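Local structure of Peptide:N-glycosidase F (3PMS) at residues E77-G82 and T104-L109; V148-Q153 and S299-A304; A171-I176 and T275-Y280; K184-T189 and T262-L267. The protein hydrolyses the amide bond that joins an N-linked glycan to an asparagine side chain of a glycoprotein or glycopeptide, working as a peptide:N-glycosidase. One frame throughout, in Å; residues are numbered along the deposited sequence. Where two conformers were deposited one is given.

Contacts 1 and 2 are the buried ones, while contacts 3 and 4 are only partly buried and mix polar and exposed residues with apolar ones. Contacts 2 and 4 belong to one four-stranded sheet, where strands 295-306 and 184-197 are neighbours; contact 3 lies in the sheet packed against it, nested in the chain between the strands of contact 2. Contact 1 stands apart: it joins a strand to a loop by apolar packing, whereas the other three are antiparallel strand pairs held by backbone bonds. It reaches contact 4 through D105, which takes a salt bridge from R188, and contact 2 through E80, hydrogen-bonded to S299.

Contact 1. Residues E77-G82 and T104-L109; sequences EWYEIG and TDFKSL
I81 sets its CG2 methyl down on the ring of F106, and this is the tight part of the contact. The methyl carbon lies 3.6 Å from the ring centroid and 13° off the normal, a CH-pi contact over the face. The branch gets there because I81 CG1 takes the place between the backbone N and the carbonyl carbon (chi1 72°), which leaves CG2 anti to the carbonyl carbon. The far end of the ring meets the backbone, F106 CZ being 3.6 Å from E80 O. Packing is looser toward Y79: its CB is 4.2 Å from F106 CE1, and L109, itself partly exposed, reaches the tyrosine ring obliquely with one methyl, CD2 to Y79 CD1 at 3.7 Å. The Y79 hydroxyl is hydrogen-bonded to N72, beyond this patch. I81 and G82 both face V68, a classic beta bulge, and the loop that follows strand 99-102 packs against this bulged strand in the N-terminal half of a jelly-roll protein.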
loop_
_atom_site.group_PDB
_atom_site.type_symbol
_atom_site.label_atom_id
_atom_site.label_comp_id
_atom_site.label_asym_id
_atom_site.label_seq_id
_atom_site.Cartn_x
_atom_site.Cartn_y
_atom_site.Cartn_z
ATOM N N GLU A 77 0.250 4.934 -15.835
ATOM C CA GLU A 77 -0.543 4.683 -14.630
ATOM C C GLU A 77 0.381 4.690 -13.389
ATOM O O GLU A 77 1.485 4.163 -13.429
ATOM C CB GLU A 77 -1.247 3.315 -14.684
ATOM C CG GLU A 77 -2.272 3.105 -13.638
ATOM C CD GLU A 77 -3.100 1.834 -13.844
ATOM O OE1 GLU A 77 -4.138 1.727 -13.168
ATOM O OE2 GLU A 77 -2.726 0.963 -14.659
ATOM N N TRP A 78 -0.161 5.223 -12.318
ATOM C CA TRP A 78 0.486 5.234 -10.983
ATOM C C TRP A 78 0.141 3.933 -10.290
ATOM O O TRP A 78 -1.036 3.589 -10.196
ATOM C CB TRP A 78 0.032 6.418 -10.174
ATOM C CG TRP A 78 0.527 7.740 -10.682
ATOM C CD1 TRP A 78 -0.245 8.715 -11.203
ATOM C CD2 TRP A 78 1.845 8.281 -10.573
ATOM N NE1 TRP A 78 0.511 9.849 -11.413
ATOM C CE2 TRP A 78 1.797 9.610 -11.014
ATOM C CE3 TRP A 78 3.076 7.776 -10.134
ATOM C CZ2 TRP A 78 2.948 10.417 -11.075
ATOM C CZ3 TRP A 78 4.189 8.591 -10.107
ATOM C CH2 TRP A 78 4.119 9.899 -10.599
ATOM N N TYR A 79 1.170 3.270 -9.753
ATOM C CA TYR A 79 1.018 2.047 -8.942
ATOM C C TYR A 79 1.422 2.337 -7.514
ATOM O O TYR A 79 2.571 2.727 -7.241
ATOM C CB TYR A 79 1.910 0.946 -9.458
ATOM C CG TYR A 79 1.634 0.368 -10.843
ATOM C CD1 TYR A 79 2.489 -0.585 -11.280
ATOM C CD2 TYR A 79 0.673 0.851 -11.717
ATOM C CE1 TYR A 79 2.326 -1.205 -12.550
ATOM C CE2 TYR A 79 0.536 0.262 -12.980
ATOM C CZ TYR A 79 1.417 -0.715 -13.382
ATOM O OH TYR A 79 1.192 -1.291 -14.658
ATOM N N GLU A 80 0.533 1.997 -6.597
ATOM C CA GLU A 80 0.843 2.213 -5.164
ATOM C C GLU A 80 1.844 1.179 -4.693
ATOM O O GLU A 80 1.537 -0.023 -4.701
ATOM C CB GLU A 80 -0.446 2.129 -4.331
ATOM C CG GLU A 80 -0.228 2.257 -2.804
ATOM C CD GLU A 80 -1.478 2.037 -2.004
ATOM O OE1 GLU A 80 -2.272 1.116 -2.305
ATOM O OE2 GLU A 80 -1.691 2.856 -1.101
ATOM N N ILE A 81 3.023 1.613 -4.276
ATOM C CA ILE A 81 4.056 0.695 -3.829
ATOM C C ILE A 81 4.129 0.552 -2.299
ATOM O O ILE A 81 4.720 -0.397 -1.767
ATOM C CB ILE A 81 5.460 1.014 -4.429
ATOM C CG1 ILE A 81 6.059 2.249 -3.848
ATOM C CG2 ILE A 81 5.318 1.090 -5.980
ATOM C CD1 ILE A 81 7.440 2.656 -4.434
ATOM N N GLY A 82 3.584 1.521 -1.574
ATOM C CA GLY A 82 3.594 1.510 -0.110
ATOM C C GLY A 82 2.560 2.501 0.466
ATOM O O GLY A 82 2.257 3.518 -0.201
ATOM N N THR A 104 10.368 -4.653 -3.404
ATOM C CA THR A 104 11.058 -5.561 -4.354
ATOM C C THR A 104 10.112 -5.960 -5.480
ATOM O O THR A 104 10.504 -6.069 -6.650
ATOM C CB THR A 104 11.626 -6.785 -3.692
ATOM O OG1 THR A 104 12.263 -6.467 -2.465
ATOM C CG2 THR A 104 12.579 -7.559 -4.619
ATOM N N ASP A 105 8.842 -6.184 -5.161
ATOM C CA ASP A 105 7.873 -6.529 -6.192
ATOM C C ASP A 105 7.811 -5.603 -7.364
ATOM O O ASP A 105 7.356 -5.990 -8.455
ATOM C CB ASP A 105 6.482 -6.646 -5.599
ATOM C CG ASP A 105 6.327 -7.859 -4.621
ATOM O OD1 ASP A 105 7.156 -8.823 -4.592
ATOM O OD2 ASP A 105 5.383 -7.803 -3.805
ATOM N N PHE A 106 8.189 -4.318 -7.150
ATOM C CA PHE A 106 8.213 -3.346 -8.212
ATOM C C PHE A 106 9.568 -3.085 -8.848
ATOM O O PHE A 106 9.732 -2.086 -9.554
ATOM C CB PHE A 106 7.625 -2.042 -7.640
ATOM C CG PHE A 106 6.186 -2.181 -7.186
ATOM C CD1 PHE A 106 5.167 -2.095 -8.111
ATOM C CD2 PHE A 106 5.858 -2.399 -5.890
ATOM C CE1 PHE A 106 3.853 -2.296 -7.694
ATOM C CE2 PHE A 106 4.506 -2.597 -5.479
ATOM C CZ PHE A 106 3.539 -2.501 -6.375
ATOM N N LYS A 107 10.517 -3.983 -8.637
ATOM C CA LYS A 107 11.893 -3.750 -9.130
ATOM C C LYS A 107 11.838 -3.525 -10.647
ATOM O O LYS A 107 12.688 -2.794 -11.186
ATOM C CB LYS A 107 12.838 -4.871 -8.704
ATOM C CG LYS A 107 12.477 -6.274 -9.181
ATOM C CD LYS A 107 13.490 -7.301 -8.738
ATOM C CE LYS A 107 12.983 -8.717 -8.853
ATOM N NZ LYS A 107 14.087 -9.766 -8.550
ATOM N N SER A 108 10.944 -4.180 -11.389
ATOM C CA SER A 108 10.887 -3.922 -12.830
ATOM C C SER A 108 10.543 -2.515 -13.267
ATOM O O SER A 108 10.902 -2.053 -14.374
ATOM C CB SER A 108 9.917 -4.899 -13.484
ATOM O OG SER A 108 8.554 -4.711 -13.114
ATOM N N LEU A 109 9.936 -1.777 -12.355
ATOM C CA LEU A 109 9.555 -0.396 -12.578
ATOM C C LEU A 109 10.564 0.557 -11.939
ATOM O O LEU A 109 10.481 1.767 -12.200
ATOM C CB LEU A 109 8.154 -0.129 -12.045
ATOM C CG LEU A 109 6.983 -0.728 -12.801
ATOM C CD1 LEU A 109 6.635 -2.100 -12.352
ATOM C CD2 LEU A 109 5.763 0.183 -12.766
#

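Contact 2. Residues V148-Q153 and S299-A304; sequences VVPVVQ and SSFVIA
F301 lies against P150 and V148 at the apolar centre of this antiparallel strand pair, which is broken by a classic beta bulge in the jelly-roll sheet. The F301 ring crosses the proline obliquely, CE2 3.7 Å from P150 CB, and V148 CG2 meets F301 CB and I303 CG1, both at 3.8 Å. F106 from the loop 104-109 meets the F301 ring edge to face. On the other face V149 and V302 lie side by side, pointing the same way, with V149 CG2 3.6 Å from V302 CG1. Their backbones pair reciprocally through two hydrogen bonds whose donors lie nearly in line with the C=O. Farther out the chain turns a corner at V151, and the polar end begins: Q153 brings its amide obliquely to F301, the planes 58° apart, while NE2 bonds to W78 O and OE1 accepts from E80 N. S299 OG is bonded to E80. Within the bulge, S300 O is gripped by two donors, V151 N at 2.7 Å and V152 N at 3.2 Å.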
loop_
_atom_site.group_PDB
_atom_site.type_symbol
_atom_site.label_atom_id
_atom_site.label_comp_id
_atom_site.label_asym_id
_atom_site.label_seq_id
_atom_site.Cartn_x
_atom_site.Cartn_y
_atom_site.Cartn_z
ATOM N N VAL A 148 4.907 -6.863 -12.931
ATOM C CA VAL A 148 3.842 -6.541 -11.977
ATOM C C VAL A 148 2.815 -5.620 -12.590
ATOM O O VAL A 148 3.168 -4.682 -13.306
ATOM C CB VAL A 148 4.413 -5.972 -10.669
ATOM C CG1 VAL A 148 5.228 -4.707 -10.924
ATOM C CG2 VAL A 148 3.304 -5.749 -9.582
ATOM N N VAL A 149 1.549 -5.859 -12.337
ATOM C CA VAL A 149 0.451 -4.999 -12.778
ATOM C C VAL A 149 -0.635 -4.950 -11.691
ATOM O O VAL A 149 -0.830 -5.908 -10.963
ATOM C CB VAL A 149 -0.160 -5.440 -14.122
ATOM C CG1 VAL A 149 0.807 -5.116 -15.300
ATOM C CG2 VAL A 149 -0.699 -6.822 -14.069
ATOM N N PRO A 150 -1.365 -3.844 -11.601
ATOM C CA PRO A 150 -2.476 -3.775 -10.682
ATOM C C PRO A 150 -3.677 -4.589 -11.139
ATOM O O PRO A 150 -4.054 -4.594 -12.330
ATOM C CB PRO A 150 -2.849 -2.284 -10.661
ATOM C CG PRO A 150 -2.371 -1.751 -11.951
ATOM C CD PRO A 150 -1.067 -2.521 -12.156
ATOM N N VAL A 151 -4.301 -5.198 -10.158
ATOM C CA VAL A 151 -5.594 -5.841 -10.325
ATOM C C VAL A 151 -6.742 -4.880 -9.952
ATOM O O VAL A 151 -7.647 -4.599 -10.754
ATOM C CB VAL A 151 -5.670 -7.075 -9.508
ATOM C CG1 VAL A 151 -7.019 -7.785 -9.699
ATOM C CG2 VAL A 151 -4.504 -8.044 -9.842
ATOM N N VAL A 152 -6.641 -4.273 -8.763
ATOM C CA VAL A 152 -7.542 -3.175 -8.371
ATOM C C VAL A 152 -6.753 -2.106 -7.646
ATOM O O VAL A 152 -5.825 -2.415 -6.897
ATOM C CB VAL A 152 -8.751 -3.611 -7.509
ATOM C CG1 VAL A 152 -9.675 -4.628 -8.265
ATOM C CG2 VAL A 152 -8.301 -4.270 -6.226
ATOM N N GLN A 153 -7.164 -0.853 -7.754
ATOM C CA GLN A 153 -6.645 0.224 -6.920
ATOM C C GLN A 153 -7.774 1.208 -6.616
ATOM O O GLN A 153 -8.213 1.961 -7.520
ATOM C CB GLN A 153 -5.551 0.975 -7.586
ATOM C CG GLN A 153 -4.240 0.186 -7.771
ATOM C CD GLN A 153 -3.094 1.145 -8.119
ATOM O OE1 GLN A 153 -2.329 1.588 -7.234
ATOM N NE2 GLN A 153 -2.903 1.404 -9.420
ATOM N N SER A 299 -5.344 -1.808 -2.579
ATOM C CA SER A 299 -4.678 -2.095 -3.858
ATOM C C SER A 299 -4.301 -3.567 -3.836
ATOM O O SER A 299 -3.941 -4.112 -2.780
ATOM C CB SER A 299 -3.418 -1.246 -4.100
ATOM O OG SER A 299 -2.428 -1.416 -3.108
ATOM N N SER A 300 -4.414 -4.228 -4.989
ATOM C CA SER A 300 -3.939 -5.533 -5.126
ATOM C C SER A 300 -3.264 -5.643 -6.493
ATOM O O SER A 300 -3.815 -5.150 -7.471
ATOM C CB SER A 300 -5.168 -6.419 -4.970
ATOM O OG SER A 300 -4.804 -7.736 -4.842
ATOM N N PHE A 301 -2.107 -6.288 -6.495
ATOM C CA PHE A 301 -1.241 -6.477 -7.666
ATOM C C PHE A 301 -0.993 -7.920 -7.909
ATOM O O PHE A 301 -0.957 -8.696 -6.973
ATOM C CB PHE A 301 0.118 -5.731 -7.540
ATOM C CG PHE A 301 -0.039 -4.245 -7.414
ATOM C CD1 PHE A 301 -0.278 -3.694 -6.156
ATOM C CD2 PHE A 301 0.184 -3.406 -8.455
ATOM C CE1 PHE A 301 -0.345 -2.330 -6.001
ATOM C CE2 PHE A 301 0.026 -2.038 -8.295
ATOM C CZ PHE A 301 -0.262 -1.535 -7.085
ATOM N N VAL A 302 -0.731 -8.268 -9.148
ATOM C CA VAL A 302 -0.251 -9.604 -9.501
ATOM C C VAL A 302 1.167 -9.486 -10.065
ATOM O O VAL A 302 1.439 -8.605 -10.870
ATOM C CB VAL A 302 -1.214 -10.308 -10.479
ATOM C CG1 VAL A 302 -1.375 -9.521 -11.742
ATOM C CG2 VAL A 302 -0.742 -11.771 -10.740
ATOM N N ILE A 303 2.018 -10.331 -9.491
ATOM C CA ILE A 303 3.440 -10.465 -9.833
ATOM C C ILE A 303 3.656 -11.808 -10.522
ATOM O O ILE A 303 3.209 -12.831 -10.029
ATOM C CB ILE A 303 4.353 -10.396 -8.615
ATOM C CG1 ILE A 303 4.328 -9.051 -7.920
ATOM C CG2 ILE A 303 5.832 -10.650 -9.085
ATOM C CD1 ILE A 303 3.052 -8.706 -7.141
ATOM N N ALA A 304 4.362 -11.764 -11.672
ATOM C CA ALA A 304 4.864 -12.966 -12.354
ATOM C C ALA A 304 6.377 -12.917 -12.351
ATOM O O ALA A 304 6.958 -11.885 -12.620
ATOM C CB ALA A 304 4.326 -13.027 -13.741
#

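Contact 3. Residues A171-I176 and T275-Y280; sequences ALKKNI and TFSYEY
L172 through I176 run antiparallel to F276 through Y280, with the axes of strands 173-176 and 275-280 at 157° and 4.5 Å apart at their closest. Five backbone hydrogen bonds lace them: K174 with Y278 and I176 with F276 exchange two each, and Y280 N adds a fifth to L172 O. The bond from Y278 N to K174 O is nearly straight, 174° at the hydrogen. One face is largely aromatic and aliphatic, though K174 shares it, its amino group leading away to V151 O. Here I176 lies over the ring of F276, CB 3.9 Å from the centroid and offset toward the rim, while its CD1 reaches F276 CE2 at 3.6 Å and Y278 CB at 3.8 Å. F276 can bend back under I176 because its CG sits between the backbone N and the carbonyl carbon (chi1 67°). L172 lies beside Y280 in the conformer given, and the Y280 hydroxyl bonds to H227. The opposite face carries K173, N175, S277 and E279. Two conformers of K173 make its tail doubtful; in the one given, CG lies 4.0 Å from E279 CB and the amino group reaches N221. N175 brings ND2 alongside S277 CB. In that K173 conformer NZ is 5.0 Å from E279 OE1: no salt bridge, though the charges may attract weakly, and the pairing rests mainly on the backbone ladder and I176-F276 packing.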
loop_
_atom_site.group_PDB
_atom_site.type_symbol
_atom_site.label_atom_id
_atom_site.label_comp_id
_atom_site.label_asym_id
_atom_site.label_seq_id
_atom_site.Cartn_x
_atom_site.Cartn_y
_atom_site.Cartn_z
ATOM N N ALA A 171 -15.728 -2.564 -9.506
ATOM C CA ALA A 171 -15.297 -3.932 -9.910
ATOM C C ALA A 171 -14.339 -4.454 -8.877
ATOM O O ALA A 171 -13.215 -3.959 -8.750
ATOM C CB ALA A 171 -14.587 -3.937 -11.237
ATOM N N LEU A 172 -14.779 -5.504 -8.220
ATOM C CA LEU A 172 -13.749 -6.230 -7.456
ATOM C C LEU A 172 -13.693 -7.635 -7.899
ATOM O O LEU A 172 -13.097 -8.467 -7.271
ATOM C CB LEU A 172 -13.662 -6.018 -5.934
ATOM C CG LEU A 172 -13.145 -4.619 -5.595
ATOM C CD1 LEU A 172 -14.323 -3.801 -5.271
ATOM C CD2 LEU A 172 -12.111 -4.524 -4.467
ATOM N N LYS A 173 -14.097 -7.812 -9.176
ATOM C CA LYS A 173 -13.810 -9.033 -9.908
ATOM C C LYS A 173 -13.105 -8.607 -11.204
ATOM O O LYS A 173 -13.405 -7.558 -11.818
ATOM C CB LYS A 173 -15.069 -9.945 -10.151
ATOM C CG LYS A 173 -14.774 -11.475 -10.543
ATOM C CD LYS A 173 -16.075 -12.417 -10.548
ATOM C CE LYS A 173 -15.816 -13.779 -11.195
ATOM N NZ LYS A 173 -16.994 -14.721 -11.244
ATOM N N LYS A 174 -12.040 -9.363 -11.514
ATOM C CA LYS A 174 -11.225 -9.165 -12.720
ATOM C C LYS A 174 -10.799 -10.534 -13.230
ATOM O O LYS A 174 -10.713 -11.492 -12.501
ATOM C CB LYS A 174 -9.927 -8.414 -12.412
ATOM C CG LYS A 174 -10.097 -6.986 -11.843
ATOM C CD LYS A 174 -10.666 -6.032 -12.868
ATOM C CE LYS A 174 -11.002 -4.687 -12.266
ATOM N NZ LYS A 174 -9.862 -3.780 -12.481
ATOM N N ASN A 175 -10.468 -10.619 -14.503
ATOM C CA ASN A 175 -9.740 -11.690 -15.072
ATOM C C ASN A 175 -8.249 -11.322 -15.187
ATOM O O ASN A 175 -7.887 -10.160 -15.497
ATOM C CB ASN A 175 -10.285 -11.984 -16.478
ATOM C CG ASN A 175 -11.682 -12.603 -16.455
ATOM O OD1 ASN A 175 -12.468 -12.369 -17.390
ATOM N ND2 ASN A 175 -11.945 -13.444 -15.503
ATOM N N ILE A 176 -7.434 -12.307 -14.935
ATOM C CA ILE A 176 -5.973 -12.185 -14.992
ATOM C C ILE A 176 -5.392 -13.279 -15.877
ATOM O O ILE A 176 -5.625 -14.448 -15.647
ATOM C CB ILE A 176 -5.369 -12.312 -13.561
ATOM C CG1 ILE A 176 -5.983 -11.243 -12.659
ATOM C CG2 ILE A 176 -3.795 -12.235 -13.683
ATOM C CD1 ILE A 176 -5.563 -11.453 -11.168
ATOM N N THR A 275 -6.121 -17.900 -18.113
ATOM C CA THR A 275 -6.769 -16.740 -17.594
ATOM C C THR A 275 -7.658 -17.194 -16.431
ATOM O O THR A 275 -8.393 -18.154 -16.559
ATOM C CB THR A 275 -7.592 -16.032 -18.640
ATOM O OG1 THR A 275 -6.716 -15.640 -19.723
ATOM C CG2 THR A 275 -8.342 -14.804 -18.097
ATOM N N PHE A 276 -7.486 -16.561 -15.273
ATOM C CA PHE A 276 -8.262 -16.908 -14.056
ATOM C C PHE A 276 -8.956 -15.694 -13.485
ATOM O O PHE A 276 -8.574 -14.573 -13.763
ATOM C CB PHE A 276 -7.364 -17.539 -12.975
ATOM C CG PHE A 276 -6.322 -16.610 -12.371
ATOM C CD1 PHE A 276 -5.014 -16.552 -12.858
ATOM C CD2 PHE A 276 -6.594 -15.867 -11.225
ATOM C CE1 PHE A 276 -4.066 -15.727 -12.208
ATOM C CE2 PHE A 276 -5.645 -15.054 -10.641
ATOM C CZ PHE A 276 -4.400 -14.969 -11.178
ATOM N N SER A 277 -10.072 -15.901 -12.767
ATOM C CA SER A 277 -10.759 -14.782 -12.118
ATOM C C SER A 277 -10.282 -14.601 -10.695
ATOM O O SER A 277 -9.795 -15.503 -10.026
ATOM C CB SER A 277 -12.260 -14.955 -12.108
ATOM O OG SER A 277 -12.591 -16.073 -11.335
ATOM N N TYR A 278 -10.188 -13.323 -10.392
ATOM C CA TYR A 278 -9.924 -12.806 -9.058
ATOM C C TYR A 278 -11.176 -12.108 -8.587
ATOM O O TYR A 278 -11.828 -11.356 -9.321
ATOM C CB TYR A 278 -8.786 -11.795 -9.208
ATOM C CG TYR A 278 -8.548 -10.827 -8.033
ATOM C CD1 TYR A 278 -9.378 -9.748 -7.806
ATOM C CD2 TYR A 278 -7.422 -10.938 -7.248
ATOM C CE1 TYR A 278 -9.164 -8.831 -6.757
ATOM C CE2 TYR A 278 -7.211 -10.083 -6.192
ATOM C CZ TYR A 278 -8.036 -9.024 -5.976
ATOM O OH TYR A 278 -7.890 -8.058 -5.018
ATOM N N GLU A 279 -11.520 -12.332 -7.299
ATOM C CA GLU A 279 -12.576 -11.538 -6.675
ATOM C C GLU A 279 -12.140 -11.211 -5.247
ATOM O O GLU A 279 -11.782 -12.120 -4.489
ATOM C CB GLU A 279 -13.919 -12.235 -6.667
ATOM C CG GLU A 279 -15.008 -11.387 -6.137
ATOM C CD GLU A 279 -16.382 -12.077 -6.109
ATOM O OE1 GLU A 279 -16.487 -13.260 -6.484
ATOM O OE2 GLU A 279 -17.326 -11.447 -5.550
ATOM N N TYR A 280 -12.218 -9.935 -4.856
ATOM C CA TYR A 280 -12.005 -9.567 -3.457
ATOM C C TYR A 280 -13.406 -9.516 -2.792
ATOM O O TYR A 280 -14.228 -8.671 -3.121
ATOM C CB TYR A 280 -11.271 -8.197 -3.300
ATOM C CG TYR A 280 -10.575 -8.095 -1.961
ATOM C CD1 TYR A 280 -9.252 -8.531 -1.818
ATOM C CD2 TYR A 280 -11.213 -7.658 -0.806
ATOM C CE1 TYR A 280 -8.607 -8.528 -0.625
ATOM C CE2 TYR A 280 -10.576 -7.672 0.424
ATOM C CZ TYR A 280 -9.274 -8.095 0.528
ATOM O OH TYR A 280 -8.634 -8.077 1.737
#

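Contact 4. Residues K184-T189 and T262-L267; sequences KAYLRT and TRIDVL
A185 to T189 pair antiparallel with R263 to L267, the axes of strands 184-189 and 263-266 at 153°, through five backbone hydrogen bonds, among them L187 N to D265 O at 2.8 Å. On one face R188 extends fully from CG to NE, and T262 puts its CG2 methyl over the centre of the guanidinium, 3.7 Å from R188 CZ. The same methyl lies 3.5 Å from R188 CG, the closest side-chain approach in that pair. The guanidinium nitrogens separately make a salt bridge to D105 and donate to the carbonyls of I81 and D102. Next along this face I264 spreads its two branches, CD1 to R188 CB and CG2 to the ring of Y186 at CD1, both 3.9 Å. The Y186 hydroxyl bonds to D105. On the other face L267 CD1 packs against A185 CB at 4.0 Å, and a water ties three residues: it accepts from T189 OG1 and donates to R263 O and to D265 OD2, the last at 2.7 Å. T189 OG1 is also hydrogen-bonded to S300 OG, in the conformer given for that serine, and H227 also binds the D265 carboxylate oxygen. Strand 263-266 is outermost in its four-stranded sheet; strand 184-197 lies between it and strand 295-306, and the L187 and T189 face packs on I217 of strand 213-219 in the facing sheet.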
loop_
_atom_site.group_PDB
_atom_site.type_symbol
_atom_site.label_atom_id
_atom_site.label_comp_id
_atom_site.label_asym_id
_atom_site.label_seq_id
_atom_site.Cartn_x
_atom_site.Cartn_y
_atom_site.Cartn_z
ATOM N N LYS A 184 6.542 -18.592 -11.259
ATOM C CA LYS A 184 6.004 -18.319 -9.930
ATOM C C LYS A 184 5.121 -17.075 -10.064
ATOM O O LYS A 184 5.496 -16.148 -10.750
ATOM C CB LYS A 184 7.091 -18.086 -8.893
ATOM C CG LYS A 184 6.565 -17.647 -7.508
ATOM C CD LYS A 184 7.611 -17.658 -6.464
ATOM C CE LYS A 184 7.021 -17.227 -5.141
ATOM N NZ LYS A 184 8.070 -17.342 -4.061
ATOM N N ALA A 185 3.921 -17.101 -9.472
ATOM C CA ALA A 185 3.026 -15.929 -9.475
ATOM C C ALA A 185 2.409 -15.736 -8.111
ATOM O O ALA A 185 2.153 -16.686 -7.380
ATOM C CB ALA A 185 1.921 -16.052 -10.494
ATOM N N TYR A 186 2.139 -14.462 -7.772
ATOM C CA TYR A 186 1.494 -14.196 -6.488
ATOM C C TYR A 186 0.839 -12.808 -6.519
ATOM O O TYR A 186 1.034 -12.028 -7.426
ATOM C CB TYR A 186 2.504 -14.233 -5.354
ATOM C CG TYR A 186 3.760 -13.401 -5.510
ATOM C CD1 TYR A 186 3.811 -12.109 -4.959
ATOM C CD2 TYR A 186 4.884 -13.880 -6.098
ATOM C CE1 TYR A 186 4.912 -11.300 -5.067
ATOM C CE2 TYR A 186 5.996 -13.065 -6.250
ATOM C CZ TYR A 186 6.023 -11.788 -5.678
ATOM O OH TYR A 186 7.184 -11.078 -5.747
ATOM N N LEU A 187 -0.032 -12.610 -5.526
ATOM C CA LEU A 187 -0.716 -11.332 -5.277
ATOM C C LEU A 187 -0.088 -10.582 -4.123
ATOM O O LEU A 187 0.385 -11.167 -3.165
ATOM C CB LEU A 187 -2.220 -11.593 -4.991
ATOM C CG LEU A 187 -2.975 -12.427 -6.027
ATOM C CD1 LEU A 187 -4.360 -12.890 -5.503
ATOM C CD2 LEU A 187 -3.094 -11.648 -7.270
ATOM N N ARG A 188 -0.139 -9.259 -4.253
ATOM C CA ARG A 188 0.336 -8.310 -3.231
ATOM C C ARG A 188 -0.805 -7.353 -2.960
ATOM O O ARG A 188 -1.258 -6.668 -3.869
ATOM C CB ARG A 188 1.535 -7.494 -3.773
ATOM C CG ARG A 188 2.041 -6.460 -2.831
ATOM C CD ARG A 188 2.857 -5.395 -3.618
ATOM N NE ARG A 188 3.400 -4.346 -2.758
ATOM C CZ ARG A 188 4.606 -4.360 -2.203
ATOM N NH1 ARG A 188 5.403 -5.412 -2.300
ATOM N NH2 ARG A 188 5.064 -3.274 -1.566
ATOM N N THR A 189 -1.315 -7.387 -1.735
ATOM C CA THR A 189 -2.480 -6.558 -1.347
ATOM C C THR A 189 -2.200 -5.730 -0.133
ATOM O O THR A 189 -1.561 -6.166 0.862
ATOM C CB THR A 189 -3.714 -7.447 -1.085
ATOM O OG1 THR A 189 -3.992 -8.314 -2.206
ATOM C CG2 THR A 189 -4.975 -6.622 -0.714
ATOM N N THR A 262 1.745 -5.325 4.028
ATOM C CA THR A 262 1.651 -5.888 2.693
ATOM C C THR A 262 1.392 -7.398 2.791
ATOM O O THR A 262 2.098 -8.106 3.515
ATOM C CB THR A 262 2.988 -5.694 2.005
ATOM O OG1 THR A 262 3.325 -4.294 2.021
ATOM C CG2 THR A 262 2.890 -6.195 0.541
ATOM N N ARG A 263 0.302 -7.844 2.169
ATOM C CA ARG A 263 -0.142 -9.236 2.215
ATOM C C ARG A 263 0.178 -9.930 0.923
ATOM O O ARG A 263 -0.179 -9.477 -0.146
ATOM C CB ARG A 263 -1.626 -9.226 2.482
ATOM C CG ARG A 263 -2.043 -8.496 3.743
ATOM C CD ARG A 263 -3.552 -8.330 3.849
ATOM N NE ARG A 263 -3.850 -7.497 4.990
ATOM C CZ ARG A 263 -4.060 -7.951 6.222
ATOM N NH1 ARG A 263 -4.162 -9.244 6.472
ATOM N NH2 ARG A 263 -4.243 -7.057 7.190
ATOM N N ILE A 264 0.910 -11.041 1.080
ATOM C CA ILE A 264 1.426 -11.791 -0.053
ATOM C C ILE A 264 0.764 -13.181 -0.132
ATOM O O ILE A 264 0.805 -13.949 0.851
ATOM C CB ILE A 264 2.926 -11.942 0.032
ATOM C CG1 ILE A 264 3.640 -10.576 0.011
ATOM C CG2 ILE A 264 3.394 -12.858 -1.105
ATOM C CD1 ILE A 264 3.441 -9.802 -1.275
ATOM N N ASP A 265 0.136 -13.445 -1.254
ATOM C CA ASP A 265 -0.643 -14.688 -1.468
ATOM C C ASP A 265 -0.127 -15.378 -2.697
ATOM O O ASP A 265 -0.259 -14.879 -3.818
ATOM C CB ASP A 265 -2.134 -14.397 -1.610
ATOM C CG ASP A 265 -2.742 -13.732 -0.337
ATOM O OD1 ASP A 265 -2.578 -14.324 0.730
ATOM O OD2 ASP A 265 -3.329 -12.639 -0.504
ATOM N N VAL A 266 0.451 -16.574 -2.516
ATOM C CA VAL A 266 1.130 -17.254 -3.655
ATOM C C VAL A 266 0.115 -18.108 -4.391
ATOM O O VAL A 266 -0.629 -18.917 -3.784
ATOM C CB VAL A 266 2.289 -18.083 -3.123
ATOM C CG1 VAL A 266 2.933 -18.890 -4.287
ATOM C CG2 VAL A 266 3.295 -17.210 -2.482
ATOM N N LEU A 267 0.055 -17.940 -5.696
ATOM C CA LEU A 267 -0.940 -18.541 -6.576
ATOM C C LEU A 267 -0.473 -19.924 -6.971
ATOM O O LEU A 267 0.718 -20.182 -7.093
ATOM C CB LEU A 267 -1.138 -17.734 -7.848
ATOM C CG LEU A 267 -1.796 -16.368 -7.600
ATOM C CD1 LEU A 267 -1.556 -15.389 -8.710
ATOM C CD2 LEU A 267 -3.346 -16.559 -7.425
HETATM O O HOH W 1 3.237 -19.592 -8.086
HETATM O O HOH W 2 -2.474 -10.466 -1.816
#